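Local structure of malate Synthase (Haloferax volcanii, 3OYZ) at residues 8-19 / 43-54; 227-235 / 253-263. The protein catalyses the magnesium-dependent Claisen condensation of acetyl-CoA with glyoxylate and the hydrolysis of the malyl-CoA formed, giving malate and CoA in the glyoxylate cycle. All blocks are in the same frame, centred on the assembly; numbering follows the deposited sequence.

Contact 1 of 2, residues 8-19 / 43-54. With ACO (acetyl coenzyme *a), chain B.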
loop_
_atom_site.group_PDB
_atom_site.type_symbol
_atom_site.label_atom_id
_atom_site.label_comp_id
_atom_site.label_asym_id
_atom_site.label_seq_id
_atom_site.Cartn_x
_atom_site.Cartn_y
_atom_site.Cartn_z
ATOM N N ARG A 8 -18.849 17.983 11.371
ATOM C CA ARG A 8 -19.170 17.291 10.109
ATOM C C ARG A 8 -18.527 15.928 10.230
ATOM O O ARG A 8 -17.309 15.787 10.138
ATOM C CB ARG A 8 -18.737 17.976 8.813
ATOM C CG ARG A 8 -19.651 19.055 8.152
ATOM C CD ARG A 8 -21.166 18.816 8.170
ATOM N NE ARG A 8 -21.655 17.716 7.327
ATOM C CZ ARG A 8 -21.851 17.773 6.015
ATOM N NH1 ARG A 8 -21.620 18.899 5.345
ATOM N NH2 ARG A 8 -22.288 16.697 5.378
ATOM N N GLU A 9 -19.382 14.931 10.358
ATOM C CA GLU A 9 -18.946 13.568 10.292
ATOM C C GLU A 9 -18.471 13.108 8.908
ATOM O O GLU A 9 -17.557 12.286 8.806
ATOM C CB GLU A 9 -20.106 12.735 10.819
ATOM C CG GLU A 9 -19.720 11.336 11.136
ATOM C CD GLU A 9 -20.912 10.641 11.760
ATOM O OE1 GLU A 9 -21.680 11.359 12.440
ATOM O OE2 GLU A 9 -21.094 9.420 11.561
ATOM N N PHE A 10 -19.060 13.654 7.846
ATOM C CA PHE A 10 -18.701 13.346 6.451
ATOM C C PHE A 10 -18.522 14.657 5.711
ATOM O O PHE A 10 -19.309 15.595 5.975
ATOM C CB PHE A 10 -19.823 12.590 5.739
ATOM C CG PHE A 10 -20.065 11.204 6.273
ATOM C CD1 PHE A 10 -19.518 10.101 5.636
ATOM C CD2 PHE A 10 -20.907 10.996 7.351
ATOM C CE1 PHE A 10 -19.786 8.800 6.081
ATOM C CE2 PHE A 10 -21.120 9.701 7.862
ATOM C CZ PHE A 10 -20.551 8.600 7.218
ATOM N N VAL A 11 -17.580 14.705 4.766
ATOM C CA VAL A 11 -17.268 15.870 3.940
ATOM C C VAL A 11 -17.183 15.344 2.513
ATOM O O VAL A 11 -16.332 14.512 2.189
ATOM C CB VAL A 11 -15.992 16.655 4.320
ATOM C CG1 VAL A 11 -15.579 17.650 3.259
ATOM C CG2 VAL A 11 -16.151 17.399 5.631
ATOM N N ARG A 12 -18.110 15.774 1.629
ATOM C CA ARG A 12 -18.109 15.338 0.238
ATOM C C ARG A 12 -17.223 16.199 -0.609
ATOM O O ARG A 12 -16.645 15.689 -1.574
ATOM C CB ARG A 12 -19.549 15.457 -0.363
ATOM C CG ARG A 12 -20.547 14.495 0.289
ATOM C CD ARG A 12 -21.989 14.834 -0.173
ATOM N NE ARG A 12 -22.349 16.105 0.449
ATOM C CZ ARG A 12 -23.493 16.748 0.181
ATOM N NH1 ARG A 12 -24.345 16.235 -0.706
ATOM N NH2 ARG A 12 -23.796 17.839 0.869
ATOM N N THR A 13 -17.124 17.506 -0.316
ATOM C CA THR A 13 -16.580 18.418 -1.317
ATOM C C THR A 13 -15.765 19.384 -0.496
ATOM O O THR A 13 -16.231 19.792 0.560
ATOM C CB THR A 13 -17.762 19.241 -2.000
ATOM O OG1 THR A 13 -18.813 19.333 -1.040
ATOM C CG2 THR A 13 -18.407 18.397 -3.059
ATOM N N PHE A 14 -14.583 19.718 -0.993
ATOM C CA PHE A 14 -13.592 20.581 -0.374
ATOM C C PHE A 14 -13.269 21.467 -1.543
ATOM O O PHE A 14 -12.521 21.067 -2.452
ATOM C CB PHE A 14 -12.382 19.662 0.036
ATOM C CG PHE A 14 -11.203 20.369 0.647
ATOM C CD1 PHE A 14 -11.066 20.499 2.025
ATOM C CD2 PHE A 14 -10.145 20.738 -0.156
ATOM C CE1 PHE A 14 -9.963 21.136 2.582
ATOM C CE2 PHE A 14 -9.023 21.318 0.383
ATOM C CZ PHE A 14 -8.901 21.515 1.753
ATOM N N PHE A 15 -13.799 22.695 -1.563
ATOM C CA PHE A 15 -13.646 23.532 -2.787
ATOM C C PHE A 15 -12.710 24.697 -2.606
ATOM O O PHE A 15 -12.993 25.480 -1.719
ATOM C CB PHE A 15 -15.043 24.191 -2.986
ATOM C CG PHE A 15 -15.185 25.118 -4.185
ATOM C CD1 PHE A 15 -14.540 24.871 -5.384
ATOM C CD2 PHE A 15 -16.130 26.168 -4.135
ATOM C CE1 PHE A 15 -14.683 25.750 -6.510
ATOM C CE2 PHE A 15 -16.322 27.040 -5.248
ATOM C CZ PHE A 15 -15.615 26.803 -6.448
ATOM N N THR A 16 -11.623 24.848 -3.347
ATOM C CA THR A 16 -10.782 26.007 -3.123
ATOM C C THR A 16 -11.113 27.167 -4.105
ATOM O O THR A 16 -11.333 26.909 -5.294
ATOM C CB THR A 16 -9.332 25.665 -3.400
ATOM O OG1 THR A 16 -9.353 24.821 -4.548
ATOM C CG2 THR A 16 -8.720 24.817 -2.155
ATOM N N SER A 17 -10.971 28.409 -3.634
ATOM C CA SER A 17 -11.131 29.617 -4.473
ATOM C C SER A 17 -9.944 30.570 -4.332
ATOM O O SER A 17 -9.507 30.878 -3.235
ATOM C CB SER A 17 -12.393 30.361 -4.043
ATOM O OG SER A 17 -13.526 29.528 -4.274
ATOM N N PRO A 18 -9.400 31.090 -5.436
ATOM C CA PRO A 18 -8.295 32.047 -5.262
ATOM C C PRO A 18 -8.752 33.265 -4.448
ATOM O O PRO A 18 -9.908 33.669 -4.543
ATOM C CB PRO A 18 -7.924 32.437 -6.690
ATOM C CG PRO A 18 -8.437 31.319 -7.515
ATOM C CD PRO A 18 -9.690 30.804 -6.849
ATOM N N THR A 19 -7.913 33.830 -3.586
ATOM C CA THR A 19 -8.409 34.860 -2.682
ATOM C C THR A 19 -8.194 36.272 -3.280
ATOM O O THR A 19 -8.800 37.234 -2.813
ATOM C CB THR A 19 -7.628 34.796 -1.375
ATOM O OG1 THR A 19 -6.271 34.964 -1.786
ATOM C CG2 THR A 19 -7.771 33.397 -0.766
ATOM N N PRO A 43 -20.317 23.859 -1.443
ATOM C CA PRO A 43 -19.499 22.719 -0.941
ATOM C C PRO A 43 -19.718 22.448 0.533
ATOM O O PRO A 43 -20.040 23.373 1.276
ATOM C CB PRO A 43 -18.078 23.131 -1.345
ATOM C CG PRO A 43 -18.082 24.643 -1.199
ATOM C CD PRO A 43 -19.497 25.040 -1.763
ATOM N N ASP A 44 -19.552 21.208 1.016
ATOM C CA ASP A 44 -19.522 20.991 2.472
ATOM C C ASP A 44 -18.414 21.813 3.144
ATOM O O ASP A 44 -18.560 22.318 4.253
ATOM C CB ASP A 44 -19.307 19.497 2.738
ATOM C CG ASP A 44 -20.516 18.691 2.410
ATOM O OD1 ASP A 44 -21.639 19.249 2.548
ATOM O OD2 ASP A 44 -20.356 17.512 2.019
ATOM N N VAL A 45 -17.298 22.015 2.470
ATOM C CA VAL A 45 -16.166 22.743 3.062
ATOM C C VAL A 45 -15.674 23.643 1.984
ATOM O O VAL A 45 -15.325 23.219 0.894
ATOM C CB VAL A 45 -14.988 21.785 3.615
ATOM C CG1 VAL A 45 -13.791 22.604 3.884
ATOM C CG2 VAL A 45 -15.402 21.271 4.933
ATOM N N TRP A 46 -15.613 24.931 2.306
ATOM C CA TRP A 46 -15.164 25.868 1.327
ATOM C C TRP A 46 -13.826 26.420 1.781
ATOM O O TRP A 46 -13.693 26.810 2.926
ATOM C CB TRP A 46 -16.204 27.031 1.215
ATOM C CG TRP A 46 -15.705 28.085 0.249
ATOM C CD1 TRP A 46 -15.070 27.878 -0.941
ATOM C CD2 TRP A 46 -15.762 29.505 0.424
ATOM N NE1 TRP A 46 -14.724 29.086 -1.515
ATOM C CE2 TRP A 46 -15.107 30.090 -0.668
ATOM C CE3 TRP A 46 -16.329 30.344 1.413
ATOM C CZ2 TRP A 46 -15.058 31.495 -0.868
ATOM C CZ3 TRP A 46 -16.165 31.749 1.278
ATOM C CH2 TRP A 46 -15.550 32.293 0.137
ATOM N N VAL A 47 -12.853 26.466 0.896
ATOM C CA VAL A 47 -11.492 26.863 1.250
ATOM C C VAL A 47 -11.021 28.100 0.491
ATOM O O VAL A 47 -10.456 28.008 -0.605
ATOM C CB VAL A 47 -10.552 25.626 0.971
ATOM C CG1 VAL A 47 -9.136 25.889 1.441
ATOM C CG2 VAL A 47 -11.144 24.435 1.709
ATOM N N PRO A 48 -11.203 29.293 1.084
ATOM C CA PRO A 48 -10.494 30.362 0.404
ATOM C C PRO A 48 -8.992 30.122 0.453
ATOM O O PRO A 48 -8.415 30.075 1.540
ATOM C CB PRO A 48 -10.775 31.570 1.301
ATOM C CG PRO A 48 -12.150 31.326 1.888
ATOM C CD PRO A 48 -12.172 29.788 2.097
ATOM N N ASP A 49 -8.353 30.092 -0.689
ATOM C CA ASP A 49 -7.005 29.605 -0.798
ATOM C C ASP A 49 -5.954 30.631 -0.999
ATOM O O ASP A 49 -5.622 30.883 -2.141
ATOM C CB ASP A 49 -6.964 28.556 -1.899
ATOM C CG ASP A 49 -5.680 27.773 -1.938
ATOM O OD1 ASP A 49 -4.841 27.957 -1.045
ATOM O OD2 ASP A 49 -5.489 27.037 -2.929
ATOM N N ASN A 50 -5.324 31.071 0.093
ATOM C CA ASN A 50 -4.188 31.953 0.028
ATOM C C ASN A 50 -2.859 31.355 -0.378
ATOM O O ASN A 50 -1.857 32.078 -0.416
ATOM C CB ASN A 50 -4.038 32.720 1.344
ATOM C CG ASN A 50 -3.652 34.207 1.097
ATOM O OD1 ASN A 50 -4.193 34.860 0.188
ATOM N ND2 ASN A 50 -2.734 34.722 1.885
ATOM N N GLU A 51 -2.846 30.047 -0.661
ATOM C CA GLU A 51 -1.595 29.385 -1.025
ATOM C C GLU A 51 -1.578 29.165 -2.521
ATOM O O GLU A 51 -1.642 30.187 -3.243
ATOM C CB GLU A 51 -1.393 28.062 -0.254
ATOM C CG GLU A 51 0.046 27.561 -0.387
ATOM C CD GLU A 51 0.137 26.078 -0.739
ATOM O OE1 GLU A 51 -0.769 25.548 -1.385
ATOM O OE2 GLU A 51 1.151 25.418 -0.474
ATOM N N ASP A 52 -1.553 27.915 -3.018
ATOM C CA ASP A 52 -1.275 27.719 -4.455
ATOM C C ASP A 52 -2.317 28.276 -5.448
ATOM O O ASP A 52 -2.007 28.463 -6.620
ATOM C CB ASP A 52 -0.726 26.347 -4.856
ATOM C CG ASP A 52 0.748 26.167 -4.378
ATOM O OD1 ASP A 52 1.345 27.100 -3.781
ATOM O OD2 ASP A 52 1.429 25.164 -4.640
ATOM N N ALA A 53 -3.528 28.545 -4.998
ATOM C CA ALA A 53 -4.515 29.182 -5.887
ATOM C C ALA A 53 -4.210 30.637 -6.224
ATOM O O ALA A 53 -4.726 31.155 -7.222
ATOM C CB ALA A 53 -5.909 29.079 -5.279
ATOM N N THR A 54 -3.331 31.251 -5.431
ATOM C CA THR A 54 -3.075 32.689 -5.388
ATOM C C THR A 54 -1.611 32.967 -5.702
ATOM O O THR A 54 -0.684 32.363 -5.141
ATOM C CB THR A 54 -3.491 33.287 -4.048
ATOM O OG1 THR A 54 -4.851 32.907 -3.827
ATOM C CG2 THR A 54 -3.392 34.795 -4.055
HETATM N N1A ACO B . -13.888 29.665 -7.067
HETATM C C2A ACO B . -14.812 30.607 -7.338
HETATM N N3A ACO B . -15.304 30.755 -8.581
HETATM C C4A ACO B . -14.899 29.998 -9.633
HETATM C C5A ACO B . -13.888 28.953 -9.363
HETATM C C6A ACO B . -13.352 28.839 -7.994
HETATM N N6A ACO B . -12.388 27.899 -7.801
HETATM N N7A ACO B . -13.629 28.331 -10.520
HETATM C C8A ACO B . -14.390 28.932 -11.466
HETATM N N9A ACO B . -15.175 29.879 -10.936
HETATM C C1B ACO B . -16.147 30.695 -11.733
HETATM C C2B ACO B . -15.502 31.003 -13.078
HETATM O O2B ACO B . -14.698 32.173 -12.945
HETATM C C3B ACO B . -16.695 31.165 -14.000
HETATM O O3B ACO B . -17.165 32.476 -13.673
HETATM P P3B ACO B . -18.064 33.456 -14.645
HETATM O O7A ACO B . -19.420 33.255 -13.985
HETATM O O8A ACO B . -17.821 32.823 -15.999
HETATM O O9A ACO B . -17.473 34.844 -14.541
HETATM C C4B ACO B . -17.657 30.120 -13.460
HETATM O O4B ACO B . -17.354 29.983 -12.064
HETATM C C5B ACO B . -17.442 28.761 -14.115
HETATM O O5B ACO B . -16.034 28.604 -14.294
HETATM P P1A ACO B . -15.409 27.444 -15.209
HETATM O O1A ACO B . -15.671 27.591 -16.674
HETATM O O2A ACO B . -15.953 26.179 -14.613
HETATM O O3A ACO B . -13.816 27.415 -15.046
HETATM P P2A ACO B . -12.864 28.513 -15.721
HETATM O O4A ACO B . -13.653 29.739 -15.390
HETATM O O5A ACO B . -12.376 27.938 -17.034
HETATM O O6A ACO B . -11.493 28.540 -14.846
HETATM C CBP ACO B . -9.774 27.674 -13.315
HETATM C CCP ACO B . -10.709 27.389 -14.497
HETATM C CDP ACO B . -8.813 28.815 -13.643
HETATM C CEP ACO B . -8.937 26.419 -13.104
HETATM C CAP ACO B . -10.531 28.083 -12.046
HETATM O OAP ACO B . -11.574 27.125 -11.930
HETATM C C9P ACO B . -9.701 28.036 -10.779
HETATM O O9P ACO B . -8.828 28.887 -10.583
HETATM N N8P ACO B . -9.954 27.021 -9.936
HETATM C C7P ACO B . -9.202 26.924 -8.692
HETATM C C6P ACO B . -7.750 26.460 -8.885
HETATM C C5P ACO B . -7.239 26.161 -7.487
HETATM O O5P ACO B . -7.986 26.303 -6.521
HETATM N N4P ACO B . -5.993 25.696 -7.418
HETATM C C3P ACO B . -5.326 25.306 -6.188
HETATM C C2P ACO B . -5.939 24.040 -5.584
HETATM S S1P ACO B . -4.967 22.805 -6.395
HETATM C C ACO B . -3.471 22.670 -5.633
HETATM O O ACO B . -3.024 23.511 -4.877
HETATM C CH3 ACO B . -2.655 21.460 -5.971
HETATM O O HOH W 1 -20.756 21.506 5.941
#
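The indole edge of Trp46 meets Ser17: NE1 donates almost in the ring plane to Ser17 OG (3.0 Å, 174°), while Pro48 CD sits over the centre of one indole face. Ser17 OG in turn donates a hydrogen bond to N1A of acetyl-CoA at 2.8 Å, so the indole probably helps to orient the hydroxyl that binds the adenine. Val47 CG2 lies over one face of Phe14, 3.7 Å from the ring centroid. Arg12 grips the Asp44 carboxylate side-on, NE to OD2 (2.9 Å) and NH2 to OD1; Arg8 NH1 reaches OD1 from the opposite face, 78° out of plane. From the second subunit, Asp404 pairs with Arg8, Arg409 with Asp44, and Gln412 accepts from Arg12 NH2. Thr16 O accepts from adenine N6A, and Thr16 OG1, between backbone N and carbonyl carbon (chi1 39°), donates to O5P of the pantetheine arm. Backbone bonds pair parallel strands 13-18 and 45-49, which with helix 29-36 make the first beta-alpha-beta unit of the TIM barrel; acetyl-CoA binds at the strands' C-terminal ends.

Contact 2 of 2, residues 227-235 / 253-263; sequences AVDGPYDDI and MLGIWSLTPGQ. With ACO (acetyl coenzyme *a), chain B; PYR (pyruvic acid), chain C.
Gln263 NE2 donates to Tyr232 O at 3.0 Å (168°), the acceptor lying in the amide plane and the donor in the carbonyl plane. The other end of this amide, OE1, accepts from Leu259 N (2.8 Å) and from a water that also links Tyr232 N to Trp257 O, so the amide is fixed in its rotation and ties both loops together. Between the strands, Asp229 N donates to Gly255 O at 3.0 Å from well above the carbonyl plane; the return bond from Trp257 N to Asp229 O is weak. The Asp229 carboxylate turns to Arg244 and Asn248. Leu259 O accepts from N8P of acetyl-CoA (3.0 Å) and from adenine N6A, and Thr260 OG1 caps helix 261-269 by accepting from Gln263 N. The Met253 sulfur rests 3.4 Å from Asp229 CB. Pro231 lies alongside the Trp257 indole, CB over the five-membered ring, and pyruvate CB packs on the same face, 3.2 Å from Trp257 CH2. Leu259 CD1 touches both Pro231 CB and Ile235 CG2. Strands 226-229 and 255-258, with helix 238-249 between them in the chain, form a beta-alpha-beta unit of the TIM barrel; the loops after these strands line the substrate pocket.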
loop_
_atom_site.group_PDB
_atom_site.type_symbol
_atom_site.label_atom_id
_atom_site.label_comp_id
_atom_site.label_asym_id
_atom_site.label_seq_id
_atom_site.Cartn_x
_atom_site.Cartn_y
_atom_site.Cartn_z
ATOM N N ALA A 227 -11.013 11.741 5.751
ATOM C CA ALA A 227 -10.056 11.656 4.641
ATOM C C ALA A 227 -10.726 12.277 3.409
ATOM O O ALA A 227 -11.895 11.975 3.179
ATOM C CB ALA A 227 -9.720 10.185 4.301
ATOM N N VAL A 228 -10.022 13.111 2.641
ATOM C CA VAL A 228 -10.486 13.778 1.416
ATOM C C VAL A 228 -9.384 13.580 0.383
ATOM O O VAL A 228 -8.212 13.787 0.644
ATOM C CB VAL A 228 -10.657 15.343 1.667
ATOM C CG1 VAL A 228 -11.071 16.141 0.414
ATOM C CG2 VAL A 228 -11.618 15.604 2.860
ATOM N N ASP A 229 -9.735 13.257 -0.853
ATOM C CA ASP A 229 -8.817 13.216 -1.976
ATOM C C ASP A 229 -8.445 14.600 -2.533
ATOM O O ASP A 229 -9.174 15.608 -2.320
ATOM C CB ASP A 229 -9.320 12.254 -3.060
ATOM C CG ASP A 229 -8.184 11.793 -3.991
ATOM O OD1 ASP A 229 -6.990 11.832 -3.606
ATOM O OD2 ASP A 229 -8.465 11.385 -5.131
ATOM N N GLY A 230 -7.361 14.600 -3.318
ATOM C CA GLY A 230 -6.733 15.811 -3.795
ATOM C C GLY A 230 -7.373 16.174 -5.126
ATOM O O GLY A 230 -8.355 15.552 -5.531
ATOM N N PRO A 231 -6.771 17.150 -5.817
ATOM C CA PRO A 231 -7.480 17.741 -6.959
ATOM C C PRO A 231 -7.451 16.879 -8.221
ATOM O O PRO A 231 -6.504 16.133 -8.503
ATOM C CB PRO A 231 -6.788 19.080 -7.144
ATOM C CG PRO A 231 -5.424 18.837 -6.580
ATOM C CD PRO A 231 -5.692 18.028 -5.340
ATOM N N TYR A 232 -8.571 16.897 -8.928
ATOM C CA TYR A 232 -8.662 16.160 -10.178
ATOM C C TYR A 232 -8.537 17.241 -11.264
ATOM O O TYR A 232 -9.521 17.970 -11.531
ATOM C CB TYR A 232 -10.006 15.444 -10.205
ATOM C CG TYR A 232 -10.102 14.561 -11.424
ATOM C CD1 TYR A 232 -9.623 13.253 -11.382
ATOM C CD2 TYR A 232 -10.679 15.037 -12.622
ATOM C CE1 TYR A 232 -9.646 12.456 -12.499
ATOM C CE2 TYR A 232 -10.761 14.228 -13.762
ATOM C CZ TYR A 232 -10.256 12.932 -13.665
ATOM O OH TYR A 232 -10.240 12.090 -14.738
ATOM N N ASP A 233 -7.321 17.446 -11.758
ATOM C CA ASP A 233 -7.036 18.716 -12.454
ATOM C C ASP A 233 -7.470 18.713 -13.928
ATOM O O ASP A 233 -7.435 19.763 -14.548
ATOM C CB ASP A 233 -5.570 19.190 -12.326
ATOM C CG ASP A 233 -4.537 18.073 -12.629
ATOM O OD1 ASP A 233 -4.914 17.001 -13.150
ATOM O OD2 ASP A 233 -3.325 18.233 -12.321
ATOM N N ASP A 234 -7.844 17.576 -14.513
ATOM C CA ASP A 234 -8.575 17.590 -15.805
ATOM C C ASP A 234 -10.011 18.055 -15.618
ATOM O O ASP A 234 -10.926 17.219 -15.633
ATOM C CB ASP A 234 -8.594 16.180 -16.400
ATOM C CG ASP A 234 -7.198 15.709 -16.793
ATOM O OD1 ASP A 234 -6.276 16.546 -16.805
ATOM O OD2 ASP A 234 -6.975 14.508 -17.069
ATOM N N ILE A 235 -10.188 19.348 -15.331
ATOM C CA ILE A 235 -11.434 19.888 -14.781
ATOM C C ILE A 235 -12.643 19.671 -15.693
ATOM O O ILE A 235 -13.782 19.667 -15.222
ATOM C CB ILE A 235 -11.306 21.376 -14.433
ATOM C CG1 ILE A 235 -10.686 22.125 -15.621
ATOM C CG2 ILE A 235 -10.316 21.590 -13.287
ATOM C CD1 ILE A 235 -10.576 23.651 -15.393
ATOM N N MET A 253 -12.451 6.811 1.260
ATOM C CA MET A 253 -12.167 8.241 1.138
ATOM C C MET A 253 -13.366 8.909 0.444
ATOM O O MET A 253 -13.525 8.838 -0.768
ATOM C CB MET A 253 -10.882 8.435 0.333
ATOM C CG MET A 253 -10.444 9.872 0.084
ATOM S SD MET A 253 -8.781 9.831 -0.733
ATOM C CE MET A 253 -7.931 9.928 0.845
ATOM N N LEU A 254 -14.271 9.475 1.226
ATOM C CA LEU A 254 -15.612 9.776 0.671
ATOM C C LEU A 254 -15.693 11.222 0.240
ATOM O O LEU A 254 -16.727 11.645 -0.282
ATOM C CB LEU A 254 -16.693 9.470 1.715
ATOM C CG LEU A 254 -16.730 8.053 2.293
ATOM C CD1 LEU A 254 -17.865 7.805 3.315
ATOM C CD2 LEU A 254 -16.717 6.912 1.240
ATOM N N GLY A 255 -14.669 12.026 0.509
ATOM C CA GLY A 255 -14.651 13.418 0.075
ATOM C C GLY A 255 -13.626 13.663 -1.002
ATOM O O GLY A 255 -12.655 12.895 -1.113
ATOM N N ILE A 256 -13.779 14.732 -1.779
ATOM C CA ILE A 256 -12.814 14.981 -2.838
ATOM C C ILE A 256 -12.635 16.466 -2.995
ATOM O O ILE A 256 -13.546 17.203 -2.684
ATOM C CB ILE A 256 -13.120 14.267 -4.207
ATOM C CG1 ILE A 256 -11.951 14.409 -5.200
ATOM C CG2 ILE A 256 -14.498 14.823 -4.782
ATOM C CD1 ILE A 256 -11.981 13.423 -6.391
ATOM N N TRP A 257 -11.469 16.909 -3.453
ATOM C CA TRP A 257 -11.238 18.329 -3.699
ATOM C C TRP A 257 -12.070 18.701 -4.968
ATOM O O TRP A 257 -12.220 17.873 -5.862
ATOM C CB TRP A 257 -9.778 18.499 -4.053
ATOM C CG TRP A 257 -9.135 19.833 -3.882
ATOM C CD1 TRP A 257 -9.426 21.019 -4.569
ATOM C CD2 TRP A 257 -8.000 20.106 -3.051
ATOM N NE1 TRP A 257 -8.583 22.013 -4.111
ATOM C CE2 TRP A 257 -7.692 21.478 -3.203
ATOM C CE3 TRP A 257 -7.246 19.328 -2.133
ATOM C CZ2 TRP A 257 -6.644 22.081 -2.500
ATOM C CZ3 TRP A 257 -6.240 19.923 -1.415
ATOM C CH2 TRP A 257 -5.916 21.296 -1.610
ATOM N N SER A 258 -12.615 19.914 -4.994
ATOM C CA SER A 258 -13.336 20.451 -6.164
ATOM C C SER A 258 -12.653 21.700 -6.648
ATOM O O SER A 258 -12.247 22.499 -5.816
ATOM C CB SER A 258 -14.768 20.772 -5.752
ATOM O OG SER A 258 -15.394 19.528 -5.763
ATOM N N LEU A 259 -12.413 21.850 -7.952
ATOM C CA LEU A 259 -11.634 23.010 -8.413
ATOM C C LEU A 259 -12.600 24.043 -9.040
ATOM O O LEU A 259 -12.238 25.199 -9.288
ATOM C CB LEU A 259 -10.555 22.606 -9.435
ATOM C CG LEU A 259 -9.491 21.690 -8.798
ATOM C CD1 LEU A 259 -8.557 21.209 -9.852
ATOM C CD2 LEU A 259 -8.789 22.584 -7.766
ATOM N N THR A 260 -13.794 23.580 -9.394
ATOM C CA THR A 260 -14.735 24.451 -10.122
ATOM C C THR A 260 -16.143 24.305 -9.577
ATOM O O THR A 260 -16.496 23.279 -8.976
ATOM C CB THR A 260 -14.783 24.109 -11.644
ATOM O OG1 THR A 260 -15.384 22.822 -11.841
ATOM C CG2 THR A 260 -13.418 24.119 -12.312
ATOM N N PRO A 261 -17.043 25.269 -9.921
ATOM C CA PRO A 261 -18.389 25.055 -9.370
ATOM C C PRO A 261 -19.031 23.795 -9.944
ATOM O O PRO A 261 -19.828 23.130 -9.283
ATOM C CB PRO A 261 -19.142 26.352 -9.768
ATOM C CG PRO A 261 -18.017 27.392 -9.717
ATOM C CD PRO A 261 -16.822 26.665 -10.372
ATOM N N GLY A 262 -18.664 23.436 -11.167
ATOM C CA GLY A 262 -19.196 22.194 -11.772
ATOM C C GLY A 262 -18.705 20.924 -11.050
ATOM O O GLY A 262 -19.503 19.993 -10.770
ATOM N N GLN A 263 -17.431 20.927 -10.640
ATOM C CA GLN A 263 -16.954 19.803 -9.793
ATOM C C GLN A 263 -17.684 19.721 -8.453
ATOM O O GLN A 263 -18.082 18.631 -8.012
ATOM C CB GLN A 263 -15.429 19.781 -9.669
ATOM C CG GLN A 263 -14.729 19.328 -10.941
ATOM C CD GLN A 263 -13.213 19.159 -10.721
ATOM O OE1 GLN A 263 -12.692 19.768 -9.809
ATOM N NE2 GLN A 263 -12.507 18.459 -11.585
HETATM N N1A ACO B . -13.888 29.665 -7.067
HETATM C C2A ACO B . -14.812 30.607 -7.338
HETATM N N3A ACO B . -15.304 30.755 -8.581
HETATM C C4A ACO B . -14.899 29.998 -9.633
HETATM C C5A ACO B . -13.888 28.953 -9.363
HETATM C C6A ACO B . -13.352 28.839 -7.994
HETATM N N6A ACO B . -12.388 27.899 -7.801
HETATM N N7A ACO B . -13.629 28.331 -10.520
HETATM C C8A ACO B . -14.390 28.932 -11.466
HETATM N N9A ACO B . -15.175 29.879 -10.936
HETATM C C1B ACO B . -16.147 30.695 -11.733
HETATM C C2B ACO B . -15.502 31.003 -13.078
HETATM O O2B ACO B . -14.698 32.173 -12.945
HETATM C C3B ACO B . -16.695 31.165 -14.000
HETATM O O3B ACO B . -17.165 32.476 -13.673
HETATM P P3B ACO B . -18.064 33.456 -14.645
HETATM O O7A ACO B . -19.420 33.255 -13.985
HETATM O O8A ACO B . -17.821 32.823 -15.999
HETATM O O9A ACO B . -17.473 34.844 -14.541
HETATM C C4B ACO B . -17.657 30.120 -13.460
HETATM O O4B ACO B . -17.354 29.983 -12.064
HETATM C C5B ACO B . -17.442 28.761 -14.115
HETATM O O5B ACO B . -16.034 28.604 -14.294
HETATM P P1A ACO B . -15.409 27.444 -15.209
HETATM O O1A ACO B . -15.671 27.591 -16.674
HETATM O O2A ACO B . -15.953 26.179 -14.613
HETATM O O3A ACO B . -13.816 27.415 -15.046
HETATM P P2A ACO B . -12.864 28.513 -15.721
HETATM O O4A ACO B . -13.653 29.739 -15.390
HETATM O O5A ACO B . -12.376 27.938 -17.034
HETATM O O6A ACO B . -11.493 28.540 -14.846
HETATM C CBP ACO B . -9.774 27.674 -13.315
HETATM C CCP ACO B . -10.709 27.389 -14.497
HETATM C CDP ACO B . -8.813 28.815 -13.643
HETATM C CEP ACO B . -8.937 26.419 -13.104
HETATM C CAP ACO B . -10.531 28.083 -12.046
HETATM O OAP ACO B . -11.574 27.125 -11.930
HETATM C C9P ACO B . -9.701 28.036 -10.779
HETATM O O9P ACO B . -8.828 28.887 -10.583
HETATM N N8P ACO B . -9.954 27.021 -9.936
HETATM C C7P ACO B . -9.202 26.924 -8.692
HETATM C C6P ACO B . -7.750 26.460 -8.885
HETATM C C5P ACO B . -7.239 26.161 -7.487
HETATM O O5P ACO B . -7.986 26.303 -6.521
HETATM N N4P ACO B . -5.993 25.696 -7.418
HETATM C C3P ACO B . -5.326 25.306 -6.188
HETATM C C2P ACO B . -5.939 24.040 -5.584
HETATM S S1P ACO B . -4.967 22.805 -6.395
HETATM C C ACO B . -3.471 22.670 -5.633
HETATM O O ACO B . -3.024 23.511 -4.877
HETATM C CH3 ACO B . -2.655 21.460 -5.971
HETATM C C PYR C . -1.515 19.695 -4.291
HETATM O O PYR C . -0.279 19.938 -4.074
HETATM O OXT PYR C . -1.925 18.648 -4.912
HETATM C CA PYR C . -2.435 20.555 -3.691
HETATM O O3 PYR C . -2.021 21.544 -2.950
HETATM C CB PYR C . -3.890 20.299 -3.826
HETATM O O HOH W 2 -14.014 10.489 3.942
HETATM O O HOH W 3 -10.867 18.543 -8.186
HETATM O O HOH W 4 -15.665 21.480 -14.195
HETATM O O HOH W 5 -14.117 17.010 -13.828
#

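Contacts 1 and 2, with centres about 10 Å apart, join where strand 13-18 lies beside strand 255-258, bringing the first and last strands of the barrel together. Phe14 O lies 2.8 Å from Ser258 N, a probable backbone hydrogen bond across this seam. Nearby, Trp257 NE1 is 2.9 Å from Thr16 OG1, probably hydrogen-bonded, so the indole that packs on pyruvate probably also steadies a hydroxyl that holds the pantetheine arm. One adenine amino group draws a carbonyl from each contact. The side chain of Asp49 is about 7 Å from the bound pyruvate between nearest atoms. In contact 1 this carboxylate pairs with Arg84, which binds glyoxylate.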